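Side-chain contacts in Nrps/pks (Streptomyces albus, PDB 4OPE), which probably catalyses carbon-carbon bond formation by Claisen-type condensation, as a ketosynthase domain of the hybrid peptide synthetase/polyketide synthase, lacking built-in acyltransferases, that makes oxazolomycin: residues A[17-22]-A[347-352]; A[343-348]-A[357-362]; A[34-39]-A[224-229]. All blocks are in the same frame, centred on the assembly; numbering follows the deposited sequence.

Interaction 1. Residues A[17-22]-A[347-352]; sequences RYPKAD and SGIGHA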
loop_
_atom_site.group_PDB
_atom_site.type_symbol
_atom_site.label_atom_id
_atom_site.label_comp_id
_atom_site.label_asym_id
_atom_site.label_seq_id
_atom_site.Cartn_x
_atom_site.Cartn_y
_atom_site.Cartn_z
ATOM N N ARG A 17 -19.996 -0.378 6.046
ATOM C CA ARG A 17 -20.842 0.694 6.544
ATOM C C ARG A 17 -20.626 1.886 5.673
ATOM O O ARG A 17 -19.499 2.212 5.356
ATOM C CB ARG A 17 -20.452 1.090 7.944
ATOM C CG ARG A 17 -20.536 -0.050 8.916
ATOM C CD ARG A 17 -19.808 0.263 10.204
ATOM N NE ARG A 17 -20.450 1.379 10.890
ATOM C CZ ARG A 17 -19.949 1.973 11.965
ATOM N NH1 ARG A 17 -18.802 1.562 12.483
ATOM N NH2 ARG A 17 -20.591 2.993 12.511
ATOM N N TYR A 18 -21.710 2.552 5.330
ATOM C CA TYR A 18 -21.674 3.752 4.519
ATOM C C TYR A 18 -22.642 4.775 5.133
ATOM O O TYR A 18 -23.321 4.466 6.125
ATOM C CB TYR A 18 -22.026 3.374 3.085
ATOM C CG TYR A 18 -21.063 2.346 2.556
ATOM C CD1 TYR A 18 -19.755 2.684 2.256
ATOM C CD2 TYR A 18 -21.429 1.030 2.407
ATOM C CE1 TYR A 18 -18.853 1.750 1.789
ATOM C CE2 TYR A 18 -20.528 0.075 1.938
ATOM C CZ TYR A 18 -19.231 0.444 1.638
ATOM O OH TYR A 18 -18.333 -0.484 1.172
ATOM N N PRO A 19 -22.678 6.005 4.590
ATOM C CA PRO A 19 -23.529 7.017 5.151
ATOM C C PRO A 19 -24.979 6.567 5.242
ATOM O O PRO A 19 -25.554 6.142 4.230
ATOM C CB PRO A 19 -23.374 8.152 4.173
ATOM C CG PRO A 19 -21.967 8.031 3.756
ATOM C CD PRO A 19 -21.793 6.567 3.569
ATOM N N LYS A 20 -25.538 6.650 6.468
ATOM C CA LYS A 20 -26.896 6.265 6.752
ATOM C C LYS A 20 -27.138 4.774 6.549
ATOM O O LYS A 20 -28.270 4.328 6.381
ATOM C CB LYS A 20 -27.853 7.106 5.888
ATOM C CG LYS A 20 -27.722 8.587 6.174
ATOM C CD LYS A 20 -28.939 9.319 5.668
ATOM C CE LYS A 20 -28.870 10.794 6.006
ATOM N NZ LYS A 20 -28.826 11.031 7.480
ATOM N N ALA A 21 -26.077 3.991 6.540
ATOM C CA ALA A 21 -26.196 2.571 6.279
ATOM C C ALA A 21 -25.212 1.837 7.182
ATOM O O ALA A 21 -24.010 1.740 6.891
ATOM C CB ALA A 21 -25.944 2.271 4.813
ATOM N N ASP A 22 -25.716 1.320 8.289
ATOM C CA ASP A 22 -24.849 0.623 9.246
ATOM C C ASP A 22 -24.620 -0.835 8.886
ATOM O O ASP A 22 -23.743 -1.485 9.423
ATOM C CB ASP A 22 -25.353 0.807 10.672
ATOM C CG ASP A 22 -24.893 2.164 11.271
ATOM O OD1 ASP A 22 -23.742 2.655 10.927
ATOM O OD2 ASP A 22 -25.682 2.719 12.077
ATOM N N SER A 347 -23.377 9.535 -6.187
ATOM C CA SER A 347 -24.464 10.505 -6.304
ATOM C C SER A 347 -25.397 10.418 -5.102
ATOM O O SER A 347 -26.068 11.392 -4.738
ATOM C CB SER A 347 -25.216 10.286 -7.591
ATOM O OG SER A 347 -25.861 9.010 -7.602
ATOM N N GLY A 348 -25.380 9.291 -4.422
ATOM C CA GLY A 348 -26.169 9.118 -3.222
ATOM C C GLY A 348 -25.481 9.319 -1.890
ATOM O O GLY A 348 -26.034 9.970 -0.990
ATOM N N ILE A 349 -24.280 8.764 -1.741
ATOM C CA ILE A 349 -23.536 8.902 -0.482
ATOM C C ILE A 349 -22.373 9.862 -0.527
ATOM O O ILE A 349 -21.823 10.174 0.501
ATOM C CB ILE A 349 -22.933 7.551 -0.032
ATOM C CG1 ILE A 349 -21.965 7.002 -1.065
ATOM C CG2 ILE A 349 -24.028 6.527 0.149
ATOM C CD1 ILE A 349 -21.120 5.898 -0.523
ATOM N N GLY A 350 -21.926 10.251 -1.708
ATOM C CA GLY A 350 -20.733 11.082 -1.813
ATOM C C GLY A 350 -19.498 10.305 -2.200
ATOM O O GLY A 350 -19.563 9.135 -2.446
ATOM N N HIS A 351 -18.373 10.978 -2.244
ATOM C CA HIS A 351 -17.139 10.405 -2.650
ATOM C C HIS A 351 -16.435 9.861 -1.419
ATOM O O HIS A 351 -15.827 10.622 -0.678
ATOM C CB HIS A 351 -16.307 11.519 -3.245
ATOM C CG HIS A 351 -15.014 11.082 -3.844
ATOM N ND1 HIS A 351 -14.478 9.840 -3.629
ATOM C CD2 HIS A 351 -14.153 11.719 -4.674
ATOM C CE1 HIS A 351 -13.325 9.734 -4.271
ATOM N NE2 HIS A 351 -13.103 10.859 -4.914
ATOM N N ALA A 352 -16.484 8.535 -1.211
ATOM C CA ALA A 352 -15.910 7.914 -0.037
ATOM C C ALA A 352 -14.395 7.713 -0.093
ATOM O O ALA A 352 -13.842 6.945 0.703
ATOM C CB ALA A 352 -16.573 6.591 0.238
#
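P19 and I349 face each other with their CA atoms 5.9 Å apart, the nearest CA pair between 17-22 and 347-352. P19 takes the second place of a type II turn running from Y18 to A21, closed in both directions: Y18 N donates to A21 O at 2.9 Å, and A21 N returns to Y18 O at 2.8 Å. Opposite, helix 346-349 stops at I349, and G350 turns away with positive phi.

No hydrogen bond crosses, so the join is apolar. The P19 ring meets I349 at about a right angle, its CD lying 3.9 Å from I349 CB, while CG comes equally near to I349 O. I349 sets CG1 between its backbone N and carbonyl carbon (chi1 60°), which leaves CG2 beside the N, 4.1 Å from P19 CD. At the end of the CG1 branch, I349 CD1 meets Y18 CD1 obliquely at 4.5 Å, a looser touch. Y18 and I349 both also pack on A359 of helix 356-370.

Buried helix-end packing in a thiolase-type fold results: the turn after strand 9-17 packs on I349, just ahead of G350 and H351, consistent with the ketosynthase Ile-Gly-His sequence.

Interaction 2. Residues A[343-348]-A[357-362]; sequences GSVKSG and GMAALT
V345 lies at the strand-to-helix step of the C-terminal half of the ketosynthase, where strand 340-343 gives way to helix 346-349, and it packs on A359 and A360 of the core helix 356-370. The backbones come closest at V345 and A360, whose CA atoms are 5.8 Å apart.

One methyl does most of the touching. V345 CG1 sits 3.9 Å from A359 CB and, at the same distance, from A360 CA, so it rests against the helix surface between two consecutive residues rather than on a single side chain. It is placed there by a first torsion of 75°, with CG1 between the backbone N and carbonyl carbon; CG2, anti to the N, passes 4.1 Å from A359 O. The small alanine side chains let the valine come this close to the helix backbone.

The polar atoms around V345 are paired locally. S344 OG takes K346 N at 3.2 Å (152°), a capping bond at the turn into the helix. S344 O accepts twice from S347, from N and from OG, the hydroxyl arriving nearly along the C=O axis. V345 N itself is bonded to E309. On the other helix, T362 OG1 and N approach M358 O, of a selenomethionine, from opposite faces of the carbonyl plane.

With no hydrogen bond between the segments, the join depends on shape: the bonds around S344 hold the turn that presents V345, and dispersion contacts with A359 and A360 fill the buried interface.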
loop_
_atom_site.group_PDB
_atom_site.type_symbol
_atom_site.label_atom_id
_atom_site.label_comp_id
_atom_site.label_asym_id
_atom_site.label_seq_id
_atom_site.Cartn_x
_atom_site.Cartn_y
_atom_site.Cartn_z
ATOM N N GLY A 343 -24.036 4.644 -13.990
ATOM C CA GLY A 343 -24.443 5.308 -12.753
ATOM C C GLY A 343 -23.282 5.371 -11.793
ATOM O O GLY A 343 -22.213 4.835 -12.064
ATOM N N SER A 344 -23.482 6.049 -10.663
ATOM C CA SER A 344 -22.457 6.147 -9.647
ATOM C C SER A 344 -23.040 6.229 -8.272
ATOM O O SER A 344 -23.805 7.152 -7.971
ATOM C CB SER A 344 -21.573 7.365 -9.847
ATOM O OG SER A 344 -20.532 7.434 -8.841
ATOM N N VAL A 345 -22.585 5.324 -7.409
ATOM C CA VAL A 345 -22.885 5.367 -5.998
ATOM C C VAL A 345 -22.577 6.696 -5.303
ATOM O O VAL A 345 -23.195 7.038 -4.307
ATOM C CB VAL A 345 -22.150 4.216 -5.272
ATOM C CG1 VAL A 345 -20.662 4.497 -5.131
ATOM C CG2 VAL A 345 -22.801 3.910 -3.909
ATOM N N LYS A 346 -21.633 7.451 -5.822
ATOM C CA LYS A 346 -21.273 8.709 -5.216
ATOM C C LYS A 346 -22.459 9.699 -5.245
ATOM O O LYS A 346 -22.544 10.624 -4.423
ATOM C CB LYS A 346 -20.089 9.312 -5.950
ATOM C CG LYS A 346 -18.845 8.474 -5.961
ATOM C CD LYS A 346 -17.616 9.184 -6.551
ATOM C CE LYS A 346 -16.325 8.536 -6.060
ATOM N NZ LYS A 346 -15.923 7.424 -6.969
ATOM N N SER A 347 -23.377 9.535 -6.187
ATOM C CA SER A 347 -24.464 10.505 -6.304
ATOM C C SER A 347 -25.397 10.418 -5.102
ATOM O O SER A 347 -26.068 11.392 -4.738
ATOM C CB SER A 347 -25.216 10.286 -7.591
ATOM O OG SER A 347 -25.861 9.010 -7.602
ATOM N N GLY A 348 -25.380 9.291 -4.422
ATOM C CA GLY A 348 -26.169 9.118 -3.222
ATOM C C GLY A 348 -25.481 9.319 -1.890
ATOM O O GLY A 348 -26.034 9.970 -0.990
ATOM N N GLY A 357 -14.195 2.746 -4.028
ATOM C CA GLY A 357 -14.242 1.500 -4.776
ATOM C C GLY A 357 -15.032 0.426 -4.077
ATOM O O GLY A 357 -15.750 -0.294 -4.763
HETATM N N MSE A 358 -14.940 0.336 -2.745
HETATM C CA MSE A 358 -15.761 -0.596 -1.985
HETATM C C MSE A 358 -17.240 -0.273 -2.030
HETATM O O MSE A 358 -18.049 -1.183 -2.194
HETATM C CB MSE A 358 -15.425 -0.762 -0.474
HETATM C CG MSE A 358 -14.155 -1.552 -0.192
HETATM SE SE MSE A 358 -14.426 -3.382 -0.806
HETATM C CE MSE A 358 -12.764 -3.666 -1.802
ATOM N N ALA A 359 -17.615 0.993 -1.848
ATOM C CA ALA A 359 -19.033 1.399 -2.024
ATOM C C ALA A 359 -19.502 0.991 -3.411
ATOM O O ALA A 359 -20.616 0.482 -3.591
ATOM C CB ALA A 359 -19.207 2.906 -1.851
ATOM N N ALA A 360 -18.635 1.218 -4.396
ATOM C CA ALA A 360 -19.006 1.039 -5.783
ATOM C C ALA A 360 -19.235 -0.469 -6.037
ATOM O O ALA A 360 -20.236 -0.907 -6.625
ATOM C CB ALA A 360 -17.919 1.590 -6.684
ATOM N N LEU A 361 -18.278 -1.249 -5.562
ATOM C CA LEU A 361 -18.254 -2.662 -5.770
ATOM C C LEU A 361 -19.411 -3.311 -5.051
ATOM O O LEU A 361 -20.040 -4.226 -5.563
ATOM C CB LEU A 361 -16.962 -3.102 -5.196
ATOM C CG LEU A 361 -16.549 -4.522 -5.101
ATOM C CD1 LEU A 361 -16.657 -5.077 -6.488
ATOM C CD2 LEU A 361 -15.091 -4.521 -4.654
ATOM N N THR A 362 -19.695 -2.837 -3.845
ATOM C CA THR A 362 -20.768 -3.366 -3.049
ATOM C C THR A 362 -22.083 -3.075 -3.731
ATOM O O THR A 362 -22.972 -3.934 -3.830
ATOM C CB THR A 362 -20.743 -2.769 -1.643
ATOM O OG1 THR A 362 -19.516 -3.117 -1.005
ATOM C CG2 THR A 362 -21.862 -3.300 -0.783
#

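Interaction 3. Residues A[34-39]-A[224-229]; sequences GRDCVE and DGRCRS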
loop_
_atom_site.group_PDB
_atom_site.type_symbol
_atom_site.label_atom_id
_atom_site.label_comp_id
_atom_site.label_asym_id
_atom_site.label_seq_id
_atom_site.Cartn_x
_atom_site.Cartn_y
_atom_site.Cartn_z
ATOM N N GLY A 34 -33.290 5.501 -3.939
ATOM C CA GLY A 34 -32.648 6.694 -4.444
ATOM C C GLY A 34 -32.455 7.709 -3.331
ATOM O O GLY A 34 -32.710 8.895 -3.523
ATOM N N ARG A 35 -31.985 7.262 -2.174
ATOM C CA ARG A 35 -31.868 8.139 -1.039
ATOM C C ARG A 35 -30.631 8.992 -1.068
ATOM O O ARG A 35 -29.538 8.531 -1.332
ATOM C CB ARG A 35 -31.865 7.336 0.235
ATOM C CG ARG A 35 -31.716 8.155 1.509
ATOM C CD ARG A 35 -31.834 7.187 2.679
ATOM N NE ARG A 35 -32.001 7.865 3.944
ATOM C CZ ARG A 35 -31.961 7.286 5.137
ATOM N NH1 ARG A 35 -31.746 5.982 5.241
ATOM N NH2 ARG A 35 -32.120 8.022 6.240
ATOM N N ASP A 36 -30.817 10.262 -0.741
ATOM C CA ASP A 36 -29.717 11.186 -0.682
ATOM C C ASP A 36 -29.263 11.171 0.737
ATOM O O ASP A 36 -29.988 11.633 1.604
ATOM C CB ASP A 36 -30.175 12.567 -1.070
ATOM C CG ASP A 36 -29.059 13.578 -1.025
ATOM O OD1 ASP A 36 -27.959 13.266 -0.478
ATOM O OD2 ASP A 36 -29.300 14.687 -1.558
ATOM N N CYS A 37 -28.061 10.637 0.968
ATOM C CA CYS A 37 -27.548 10.391 2.317
ATOM C C CYS A 37 -26.580 11.461 2.823
ATOM O O CYS A 37 -25.955 11.298 3.876
ATOM C CB CYS A 37 -26.867 9.024 2.350
ATOM S SG CYS A 37 -27.942 7.689 1.772
ATOM N N VAL A 38 -26.441 12.556 2.089
ATOM C CA VAL A 38 -25.510 13.596 2.478
ATOM C C VAL A 38 -26.109 14.542 3.514
ATOM O O VAL A 38 -27.282 14.839 3.470
ATOM C CB VAL A 38 -25.037 14.381 1.253
ATOM C CG1 VAL A 38 -24.382 15.658 1.703
ATOM C CG2 VAL A 38 -24.068 13.526 0.435
ATOM N N GLU A 39 -25.285 15.014 4.434
ATOM C CA GLU A 39 -25.723 15.883 5.537
ATOM C C GLU A 39 -24.627 16.911 5.870
ATOM O O GLU A 39 -23.482 16.781 5.462
ATOM C CB GLU A 39 -26.019 15.084 6.820
ATOM C CG GLU A 39 -27.233 14.175 6.806
ATOM C CD GLU A 39 -28.562 14.919 6.766
ATOM O OE1 GLU A 39 -29.618 14.237 6.606
ATOM O OE2 GLU A 39 -28.558 16.178 6.860
ATOM N N ASP A 224 -22.719 22.896 -3.609
ATOM C CA ASP A 224 -23.940 22.333 -2.984
ATOM C C ASP A 224 -23.667 21.120 -2.097
ATOM O O ASP A 224 -24.530 20.635 -1.442
ATOM C CB ASP A 224 -24.991 21.995 -4.035
ATOM C CG ASP A 224 -24.485 21.010 -5.100
ATOM O OD1 ASP A 224 -23.268 20.599 -5.141
ATOM O OD2 ASP A 224 -25.349 20.651 -5.928
ATOM N N GLY A 225 -22.461 20.615 -2.048
ATOM C CA GLY A 225 -22.245 19.414 -1.249
ATOM C C GLY A 225 -22.775 18.157 -1.923
ATOM O O GLY A 225 -23.184 17.227 -1.246
ATOM N N ARG A 226 -22.740 18.120 -3.257
ATOM C CA ARG A 226 -23.165 16.957 -3.972
ATOM C C ARG A 226 -22.158 16.509 -5.025
ATOM O O ARG A 226 -21.345 17.293 -5.508
ATOM C CB ARG A 226 -24.513 17.211 -4.634
ATOM C CG ARG A 226 -25.613 17.679 -3.690
ATOM C CD ARG A 226 -25.981 16.660 -2.610
ATOM N NE ARG A 226 -26.069 17.299 -1.281
ATOM C CZ ARG A 226 -27.167 17.398 -0.551
ATOM N NH1 ARG A 226 -27.120 18.003 0.624
ATOM N NH2 ARG A 226 -28.293 16.887 -0.985
ATOM N N CYS A 227 -22.219 15.211 -5.327
ATOM C CA CYS A 227 -21.647 14.630 -6.517
ATOM C C CYS A 227 -22.789 14.425 -7.493
ATOM O O CYS A 227 -23.538 13.486 -7.368
ATOM C CB CYS A 227 -20.998 13.284 -6.233
ATOM S SG CYS A 227 -19.617 13.370 -5.110
ATOM N N ARG A 228 -22.883 15.319 -8.474
ATOM C CA ARG A 228 -23.901 15.265 -9.486
ATOM C C ARG A 228 -23.358 14.486 -10.651
ATOM O O ARG A 228 -23.010 15.052 -11.692
ATOM C CB ARG A 228 -24.241 16.677 -9.914
ATOM C CG ARG A 228 -24.650 17.607 -8.780
ATOM C CD ARG A 228 -25.159 18.870 -9.423
ATOM N NE ARG A 228 -25.531 19.912 -8.507
ATOM C CZ ARG A 228 -26.037 21.086 -8.908
ATOM N NH1 ARG A 228 -26.234 21.375 -10.202
ATOM N NH2 ARG A 228 -26.353 21.999 -8.012
ATOM N N SER A 229 -23.297 13.173 -10.474
ATOM C CA SER A 229 -22.564 12.297 -11.394
ATOM C C SER A 229 -23.194 12.357 -12.782
ATOM O O SER A 229 -24.337 11.994 -12.936
ATOM C CB SER A 229 -22.533 10.860 -10.867
ATOM O OG SER A 229 -22.131 10.783 -9.507
#
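D36 and R226 form a salt bridge with their flat groups almost perpendicular, the carboxylate and guanidinium planes 89° apart. One oxygen and one nitrogen make it, not the side-by-side pairing that uses two of each: D36 OD2 lies 2.5 Å from R226 NH2, a shortness to which no weight is given at this resolution, while D36 OD1 stays 3.7 Å from the same nitrogen.

Each partner is fixed from its own side. D36 OD1 accepts V38 N at 3.1 Å in an Asx turn, with the N-H on the anti side of the carboxylate, so the two oxygens have separate tasks. R226 bends at chi2 and chi3, folding its chain back until NE donates to G225 O at 2.9 Å from above the carbonyl plane. V38 covers one face of the guanidinium, its CB 3.9 Å above the plane and offset toward the rim, and V38 CG1 also meets G225 O at 3.5 Å. Around R226, W66 supplies a cation-pi contact, and H378 touches both D36 and R226.

The 224-229 backbone is held by a second Asx turn, D224 OD1 taking R226 N, while R228 grips D224 OD2 side-on with NE and NH2. G225 has positive phi, a backbone shape in which any side chain would collide with the carbonyl oxygen of D224.

With a leucine in place of R226, the D36 carboxylate would probably be left without its charged mate and V38 without the flat surface it lies on.

The chemistry is thus mixed: one charge pair joins the two loops, and the same guanidinium is packed against aliphatic V38, in a partly buried setting likely to strengthen the attraction.

In the fold
From the N terminus, the turn after strand 9-17 opens interaction 1, which closes more than 300 residues later at the end of helix 346-349. Interaction 3 is nested inside that long loop, joining the segment behind helix 24-33 to the 224-229 loop. Interaction 2 closes only a short loop, from 343-348 to 357-362, and overlaps the closing segment of interaction 1 at S347 and G348. The centres lie 8 Å (1 and 2), 9 Å (1 and 3) and 12 Å (2 and 3) apart. A probable hydrogen bond from C37 N to G348 O brings interaction 3 to the shared helix, so 17-22 and 34-39 both meet helix 346-349, which interaction 2 sets on helix 356-370.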